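Local coordinates for protein extracellular invertase (Aspergillus kawachii, PDB 5XH8) that hydrolyses beta-fructofuranosides such as sucrose and, with high transfructosylation activity, probably passes the fructosyl unit on to build fructooligosaccharides such as 1-kestose, at residues A[517-529]-A[553-565]. Residues are numbered along the deposited sequence; the frame is centred on the assembly and turned at random.
Sequences SSAEAGKLRLFDV and VYANGRFALSTWV
Leu524 overlaps both Ala555 and Phe559, its CD2 lying 3.6 Å from Ala555 CB while its CB packs obliquely on the Phe559 ring at CD2. This is the core of a beta-sandwich, the C-terminal module of family 32 glycoside hydrolases: strand 520-523 edges one sheet, strand 559-564 belongs to the facing sheet, and their axes approach to 7.6 Å and run nearly antiparallel (172°). Phe559, across from Leu524, extends its flat ring toward Gly522, where the lack of a side chain lets CE2 and CZ lie close to the backbone. With CG anti to the backbone N, the ring reaches across the interface, and its edge meets Lys523 O, 3.4 Å from CE2. Leu561 fills the next step with branched methyls, CD2 against Gly522 N at 3.8 Å and CD1 against Glu520 CB.

Polar contacts flank the apolar centre: Arg558 grips the loop that passes from one sheet to the other, and Glu520 links the facing strands. Arg558 and Phe559 together face Ala555 in a classic beta bulge beside the turn between strands 550-555 and 559-564. From there the long arginine stretches from CG to NE past Leu524 CD1, at about a right angle to the leucine, and NH2 gives Arg525 O a 2.8 Å hydrogen bond. That carbonyl oxygen lies in the guanidinium plane, but the hydrogen bond is bent, with an N-H...O angle of 138°. NH1 is engaged by Glu538 in a salt bridge, which helps fix the group's rotation.

At the other end, Glu520 bends at chi2 to bring its carboxylate beside Thr563, whose short hydroxyl offers a donor close to its own strand. Two carboxylate oxygens suit Glu520 to several donors: OE1 accepts from Phe316 N, tying the sandwich to a residue of the sodium site. OE2 takes two: a water that also donates to Ser562 O, and Thr563 OG1, 2.7 Å away on the anti side of OE2 and 32° out of the carboxylate plane.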
ATOM      1  N   SER A 517      -6.991  42.301  -7.945  1.00 32.19           N
ATOM      2  CA  SER A 517      -6.654  43.382  -8.891  1.00 31.47           C
ATOM      3  C   SER A 517      -5.140  43.615  -9.050  1.00 32.53           C
ATOM      4  O   SER A 517      -4.732  44.583  -9.689  1.00 32.81           O
ATOM      5  CB  SER A 517      -7.349  44.667  -8.456  1.00 34.13           C
ATOM      6  OG  SER A 517      -6.875  45.056  -7.176  1.00 37.65           O
ATOM      7  N   SER A 518      -4.324  42.706  -8.508  1.00 33.63           N
ATOM      8  CA  SER A 518      -2.874  42.667  -8.706  1.00 35.27           C
ATOM      9  C   SER A 518      -2.489  42.702 -10.151  1.00 34.05           C
ATOM     10  O   SER A 518      -3.194  42.160 -11.007  1.00 33.42           O
ATOM     11  CB  SER A 518      -2.290  41.333  -8.218  1.00 37.46           C
ATOM     12  OG  SER A 518      -2.567  41.130  -6.877  1.00 47.55           O
ATOM     13  N   ALA A 519      -1.305  43.244 -10.391  1.00 33.02           N
ATOM     14  CA  ALA A 519      -0.732  43.293 -11.710  1.00 34.02           C
ATOM     15  C   ALA A 519      -0.245  41.888 -12.042  1.00 31.46           C
ATOM     16  O   ALA A 519       0.093  41.130 -11.147  1.00 33.61           O
ATOM     17  CB  ALA A 519       0.416  44.314 -11.761  1.00 32.74           C
ATOM     18  N   GLU A 520      -0.274  41.539 -13.323  1.00 30.57           N
ATOM     19  CA  GLU A 520       0.300  40.293 -13.822  1.00 31.35           C
ATOM     20  C   GLU A 520       1.431  40.730 -14.727  1.00 32.89           C
ATOM     21  O   GLU A 520       1.330  41.784 -15.378  1.00 32.72           O
ATOM     22  CB  GLU A 520      -0.731  39.479 -14.620  1.00 29.94           C
ATOM     23  CG  GLU A 520      -1.945  38.994 -13.807  1.00 30.55           C
ATOM     24  CD  GLU A 520      -1.860  37.549 -13.281  1.00 30.37           C
ATOM     25  OE1 GLU A 520      -0.761  36.967 -13.242  1.00 28.45           O
ATOM     26  OE2 GLU A 520      -2.910  37.007 -12.861  1.00 30.98           O
ATOM     27  N   ALA A 521       2.488  39.929 -14.781  1.00 33.72           N
ATOM     28  CA  ALA A 521       3.661  40.254 -15.588  1.00 34.63           C
ATOM     29  C   ALA A 521       4.370  39.008 -16.049  1.00 34.11           C
ATOM     30  O   ALA A 521       4.418  38.015 -15.314  1.00 34.06           O
ATOM     31  CB  ALA A 521       4.630  41.110 -14.768  1.00 34.63           C
ATOM     32  N   GLY A 522       4.933  39.068 -17.256  1.00 33.23           N
ATOM     33  CA  GLY A 522       5.920  38.099 -17.711  1.00 34.82           C
ATOM     34  C   GLY A 522       7.048  38.689 -18.556  1.00 37.32           C
ATOM     35  O   GLY A 522       6.836  39.642 -19.294  1.00 37.25           O
ATOM     36  N   LYS A 523       8.239  38.107 -18.436  1.00 39.38           N
ATOM     37  CA  LYS A 523       9.433  38.519 -19.195  1.00 39.09           C
ATOM     38  C   LYS A 523       9.338  38.109 -20.653  1.00 38.99           C
ATOM     39  O   LYS A 523       8.965  36.965 -20.965  1.00 32.70           O
ATOM     40  CB  LYS A 523      10.697  37.861 -18.644  1.00 42.16           C
ATOM     41  CG  LYS A 523      11.035  38.234 -17.217  1.00 48.48           C
ATOM     42  CD  LYS A 523      11.709  39.588 -17.125  1.00 50.53           C
ATOM     43  CE  LYS A 523      13.091  39.585 -17.766  1.00 49.62           C
ATOM     44  NZ  LYS A 523      13.888  40.705 -17.197  1.00 50.81           N
ATOM     45  N   LEU A 524       9.689  39.045 -21.539  1.00 35.87           N
ATOM     46  CA  LEU A 524       9.801  38.766 -22.962  1.00 38.44           C
ATOM     47  C   LEU A 524      10.936  39.628 -23.532  1.00 40.67           C
ATOM     48  O   LEU A 524      10.847  40.844 -23.480  1.00 39.05           O
ATOM     49  CB  LEU A 524       8.498  39.101 -23.681  1.00 37.36           C
ATOM     50  CG  LEU A 524       8.544  38.959 -25.207  1.00 38.87           C
ATOM     51  CD1 LEU A 524       8.801  37.517 -25.639  1.00 39.06           C
ATOM     52  CD2 LEU A 524       7.260  39.489 -25.810  1.00 39.83           C
ATOM     53  N   ARG A 525      11.993  38.993 -24.038  1.00 40.80           N
ATOM     54  CA  ARG A 525      13.079  39.706 -24.701  1.00 40.51           C
ATOM     55  C   ARG A 525      12.773  39.811 -26.180  1.00 40.04           C
ATOM     56  O   ARG A 525      12.447  38.818 -26.833  1.00 38.64           O
ATOM     57  CB  ARG A 525      14.423  39.011 -24.526  1.00 39.75           C
ATOM     58  CG  ARG A 525      15.531  39.609 -25.404  1.00 39.46           C
ATOM     59  CD  ARG A 525      16.906  39.328 -24.858  1.00 37.73           C
ATOM     60  NE  ARG A 525      17.072  39.984 -23.573  1.00 36.40           N
ATOM     61  CZ  ARG A 525      18.042  39.727 -22.709  1.00 36.63           C
ATOM     62  NH1 ARG A 525      18.999  38.839 -22.979  1.00 40.28           N
ATOM     63  NH2 ARG A 525      18.067  40.380 -21.559  1.00 36.25           N
ATOM     64  N   LEU A 526      12.879  41.036 -26.683  1.00 41.59           N
ATOM     65  CA  LEU A 526      12.845  41.345 -28.110  1.00 40.79           C
ATOM     66  C   LEU A 526      14.314  41.559 -28.476  1.00 42.55           C
ATOM     67  O   LEU A 526      14.963  42.474 -27.955  1.00 39.09           O
ATOM     68  CB  LEU A 526      12.013  42.622 -28.345  1.00 41.01           C
ATOM     69  CG  LEU A 526      10.534  42.489 -27.926  1.00 40.52           C
ATOM     70  CD1 LEU A 526       9.761  43.803 -28.021  1.00 39.63           C
ATOM     71  CD2 LEU A 526       9.852  41.415 -28.770  1.00 39.24           C
ATOM     72  N   PHE A 527      14.849  40.671 -29.312  1.00 42.52           N
ATOM     73  CA  PHE A 527      16.275  40.696 -29.644  1.00 46.76           C
ATOM     74  C   PHE A 527      16.549  41.730 -30.742  1.00 49.19           C
ATOM     75  O   PHE A 527      15.619  42.246 -31.385  1.00 46.58           O
ATOM     76  CB  PHE A 527      16.740  39.334 -30.150  1.00 45.75           C
ATOM     77  CG  PHE A 527      16.563  38.218 -29.166  1.00 48.38           C
ATOM     78  CD1 PHE A 527      17.530  37.964 -28.195  1.00 47.94           C
ATOM     79  CD2 PHE A 527      15.440  37.393 -29.229  1.00 48.54           C
ATOM     80  CE1 PHE A 527      17.370  36.920 -27.296  1.00 50.41           C
ATOM     81  CE2 PHE A 527      15.275  36.349 -28.326  1.00 48.06           C
ATOM     82  CZ  PHE A 527      16.240  36.111 -27.364  1.00 46.73           C
ATOM     83  N   ASP A 528      17.829  42.010 -30.972  1.00 49.00           N
ATOM     84  CA  ASP A 528      18.230  42.792 -32.152  1.00 47.42           C
ATOM     85  C   ASP A 528      18.288  41.833 -33.322  1.00 45.87           C
ATOM     86  O   ASP A 528      18.867  40.755 -33.205  1.00 49.03           O
ATOM     87  CB  ASP A 528      19.558  43.509 -31.898  1.00 45.07           C
ATOM     88  CG  ASP A 528      19.432  44.564 -30.821  1.00 41.16           C
ATOM     89  OD1 ASP A 528      18.478  45.360 -30.875  1.00 41.68           O
ATOM     90  OD2 ASP A 528      20.271  44.604 -29.911  1.00 43.26           O
ATOM     91  N   VAL A 529      17.656  42.221 -34.427  1.00 47.08           N
ATOM     92  CA  VAL A 529      17.457  41.372 -35.589  1.00 51.92           C
ATOM     93  C   VAL A 529      17.953  42.100 -36.858  1.00 56.21           C
ATOM     94  O   VAL A 529      17.958  43.326 -36.906  1.00 54.04           O
ATOM     95  CB  VAL A 529      15.960  40.999 -35.688  1.00 55.93           C
ATOM     96  CG1 VAL A 529      15.660  40.165 -36.920  1.00 59.25           C
ATOM     97  CG2 VAL A 529      15.541  40.225 -34.437  1.00 57.97           C
ATOM     98  N   VAL A 553      -2.750  36.380 -23.240  1.00 27.61           N
ATOM     99  CA  VAL A 553      -1.843  37.226 -23.990  1.00 26.66           C
ATOM    100  C   VAL A 553      -0.720  36.356 -24.562  1.00 27.98           C
ATOM    101  O   VAL A 553       0.040  35.761 -23.806  1.00 26.69           O
ATOM    102  CB  VAL A 553      -1.239  38.301 -23.067  1.00 27.50           C
ATOM    103  CG1 VAL A 553      -0.298  39.218 -23.861  1.00 28.88           C
ATOM    104  CG2 VAL A 553      -2.353  39.098 -22.391  1.00 27.66           C
ATOM    105  N   TYR A 554      -0.645  36.286 -25.889  1.00 27.74           N
ATOM    106  CA  TYR A 554       0.422  35.626 -26.610  1.00 30.26           C
ATOM    107  C   TYR A 554       1.347  36.638 -27.317  1.00 33.06           C
ATOM    108  O   TYR A 554       0.879  37.698 -27.805  1.00 31.41           O
ATOM    109  CB  TYR A 554      -0.157  34.689 -27.658  1.00 29.27           C
ATOM    110  CG  TYR A 554      -1.018  33.549 -27.112  1.00 28.99           C
ATOM    111  CD1 TYR A 554      -2.368  33.738 -26.809  1.00 29.78           C
ATOM    112  CD2 TYR A 554      -0.479  32.275 -26.923  1.00 30.69           C
ATOM    113  CE1 TYR A 554      -3.153  32.694 -26.312  1.00 28.68           C
ATOM    114  CE2 TYR A 554      -1.256  31.214 -26.447  1.00 29.92           C
ATOM    115  CZ  TYR A 554      -2.586  31.424 -26.128  1.00 28.94           C
ATOM    116  OH  TYR A 554      -3.329  30.359 -25.664  1.00 25.54           O
ATOM    117  N   ALA A 555       2.637  36.285 -27.410  1.00 31.46           N
ATOM    118  CA  ALA A 555       3.619  37.092 -28.173  1.00 31.82           C
ATOM    119  C   ALA A 555       4.654  36.229 -28.883  1.00 33.72           C
ATOM    120  O   ALA A 555       5.267  35.323 -28.273  1.00 33.82           O
ATOM    121  CB  ALA A 555       4.301  38.116 -27.283  1.00 32.23           C
ATOM    122  N   ASN A 556       4.783  36.461 -30.192  1.00 33.62           N
ATOM    123  CA  ASN A 556       5.941  36.027 -30.971  1.00 34.48           C
ATOM    124  C   ASN A 556       6.087  34.509 -31.016  1.00 35.73           C
ATOM    125  O   ASN A 556       7.196  33.992 -31.179  1.00 34.54           O
ATOM    126  CB  ASN A 556       7.213  36.705 -30.426  1.00 36.47           C
ATOM    127  CG  ASN A 556       7.239  38.206 -30.711  1.00 41.63           C
ATOM    128  OD1 ASN A 556       8.085  38.680 -31.468  1.00 49.07           O
ATOM    129  ND2 ASN A 556       6.340  38.958 -30.096  1.00 39.36           N
ATOM    130  N   GLY A 557       4.956  33.801 -30.865  1.00 34.77           N
ATOM    131  CA  GLY A 557       4.914  32.339 -30.828  1.00 32.63           C
ATOM    132  C   GLY A 557       5.741  31.674 -29.748  1.00 31.58           C
ATOM    133  O   GLY A 557       6.042  30.484 -29.871  1.00 30.86           O
ATOM    134  N   ARG A 558       6.115  32.429 -28.710  1.00 30.56           N
ATOM    135  CA  ARG A 558       6.971  31.927 -27.630  1.00 33.53           C
ATOM    136  C   ARG A 558       6.650  32.481 -26.241  1.00 33.10           C
ATOM    137  O   ARG A 558       7.420  32.297 -25.322  1.00 34.91           O
ATOM    138  CB  ARG A 558       8.448  32.213 -27.959  1.00 35.87           C
ATOM    139  CG  ARG A 558       8.838  33.684 -27.983  1.00 37.50           C
ATOM    140  CD  ARG A 558      10.144  33.883 -28.758  1.00 40.57           C
ATOM    141  NE  ARG A 558      10.769  35.183 -28.482  1.00 40.68           N
ATOM    142  CZ  ARG A 558      11.083  36.121 -29.385  1.00 43.09           C
ATOM    143  NH1 ARG A 558      10.833  35.958 -30.690  1.00 45.25           N
ATOM    144  NH2 ARG A 558      11.660  37.248 -28.971  1.00 41.02           N
ATOM    145  N   PHE A 559       5.515  33.144 -26.081  1.00 32.81           N
ATOM    146  CA  PHE A 559       5.186  33.806 -24.834  1.00 31.96           C
ATOM    147  C   PHE A 559       3.706  33.654 -24.592  1.00 30.10           C
ATOM    148  O   PHE A 559       2.921  33.817 -25.520  1.00 30.91           O
ATOM    149  CB  PHE A 559       5.520  35.280 -24.906  1.00 31.22           C
ATOM    150  CG  PHE A 559       5.129  36.048 -23.691  1.00 28.38           C
ATOM    151  CD1 PHE A 559       3.863  36.624 -23.590  1.00 29.21           C
ATOM    152  CD2 PHE A 559       6.012  36.202 -22.651  1.00 28.81           C
ATOM    153  CE1 PHE A 559       3.500  37.338 -22.461  1.00 28.32           C
ATOM    154  CE2 PHE A 559       5.661  36.918 -21.524  1.00 29.59           C
ATOM    155  CZ  PHE A 559       4.406  37.501 -21.436  1.00 29.40           C
ATOM    156  N   ALA A 560       3.344  33.341 -23.347  1.00 29.65           N
ATOM    157  CA  ALA A 560       1.939  33.339 -22.915  1.00 28.87           C
ATOM    158  C   ALA A 560       1.794  33.824 -21.491  1.00 26.98           C
ATOM    159  O   ALA A 560       2.548  33.410 -20.617  1.00 25.22           O
ATOM    160  CB  ALA A 560       1.315  31.952 -23.065  1.00 28.59           C
ATOM    161  N   LEU A 561       0.800  34.690 -21.276  1.00 28.44           N
ATOM    162  CA  LEU A 561       0.464  35.236 -19.963  1.00 28.98           C
ATOM    163  C   LEU A 561      -1.065  35.332 -19.863  1.00 28.62           C
ATOM    164  O   LEU A 561      -1.699  36.020 -20.684  1.00 27.97           O
ATOM    165  CB  LEU A 561       1.066  36.618 -19.792  1.00 30.72           C
ATOM    166  CG  LEU A 561       0.655  37.462 -18.570  1.00 34.14           C
ATOM    167  CD1 LEU A 561       0.944  36.775 -17.267  1.00 35.52           C
ATOM    168  CD2 LEU A 561       1.401  38.783 -18.584  1.00 37.18           C
ATOM    169  N   SER A 562      -1.652  34.659 -18.874  1.00 26.39           N
ATOM    170  CA  SER A 562      -3.110  34.573 -18.769  1.00 26.90           C
ATOM    171  C   SER A 562      -3.605  34.929 -17.384  1.00 25.57           C
ATOM    172  O   SER A 562      -2.943  34.658 -16.386  1.00 25.78           O
ATOM    173  CB  SER A 562      -3.601  33.185 -19.185  1.00 27.69           C
ATOM    174  OG  SER A 562      -2.941  32.762 -20.357  1.00 28.27           O
ATOM    175  N   THR A 563      -4.789  35.524 -17.328  1.00 25.28           N
ATOM    176  CA  THR A 563      -5.314  36.038 -16.076  1.00 25.25           C
ATOM    177  C   THR A 563      -6.816  36.236 -16.150  1.00 24.13           C
ATOM    178  O   THR A 563      -7.429  35.968 -17.192  1.00 23.78           O
ATOM    179  CB  THR A 563      -4.600  37.352 -15.678  1.00 27.15           C
ATOM    180  OG1 THR A 563      -5.009  37.754 -14.362  1.00 26.42           O
ATOM    181  CG2 THR A 563      -4.917  38.477 -16.698  1.00 27.74           C
ATOM    182  N   TRP A 564      -7.396  36.680 -15.029  1.00 24.83           N
ATOM    183  CA  TRP A 564      -8.820  36.992 -14.911  1.00 23.97           C
ATOM    184  C   TRP A 564      -9.058  38.501 -15.073  1.00 24.97           C
ATOM    185  O   TRP A 564      -8.418  39.308 -14.386  1.00 23.23           O
ATOM    186  CB  TRP A 564      -9.360  36.534 -13.549  1.00 25.61           C
ATOM    187  CG  TRP A 564      -9.309  35.055 -13.367  1.00 24.71           C
ATOM    188  CD1 TRP A 564      -8.423  34.359 -12.615  1.00 26.24           C
ATOM    189  CD2 TRP A 564     -10.176  34.092 -13.975  1.00 24.78           C
ATOM    190  NE1 TRP A 564      -8.674  33.004 -12.722  1.00 26.49           N
ATOM    191  CE2 TRP A 564      -9.755  32.817 -13.542  1.00 25.58           C
ATOM    192  CE3 TRP A 564     -11.290  34.185 -14.814  1.00 24.63           C
ATOM    193  CZ2 TRP A 564     -10.386  31.632 -13.952  1.00 24.48           C
ATOM    194  CZ3 TRP A 564     -11.923  32.996 -15.237  1.00 25.58           C
ATOM    195  CH2 TRP A 564     -11.460  31.735 -14.794  1.00 24.67           C
ATOM    196  N   VAL A 565      -9.963  38.862 -15.980  1.00 25.74           N
ATOM    197  CA  VAL A 565     -10.351  40.259 -16.183  1.00 27.33           C
ATOM    198  C   VAL A 565     -11.852  40.403 -15.945  1.00 27.52           C
ATOM    199  O   VAL A 565     -12.654  40.321 -16.855  1.00 29.46           O
ATOM    200  CB  VAL A 565      -9.880  40.823 -17.546  1.00 27.64           C
ATOM    201  CG1 VAL A 565      -8.389  41.081 -17.493  1.00 26.97           C
ATOM    202  CG2 VAL A 565     -10.219  39.916 -18.722  1.00 28.93           C
TER
HETATM  203  O   HOH W   1      -3.099  34.386 -13.622  1.00 23.13           O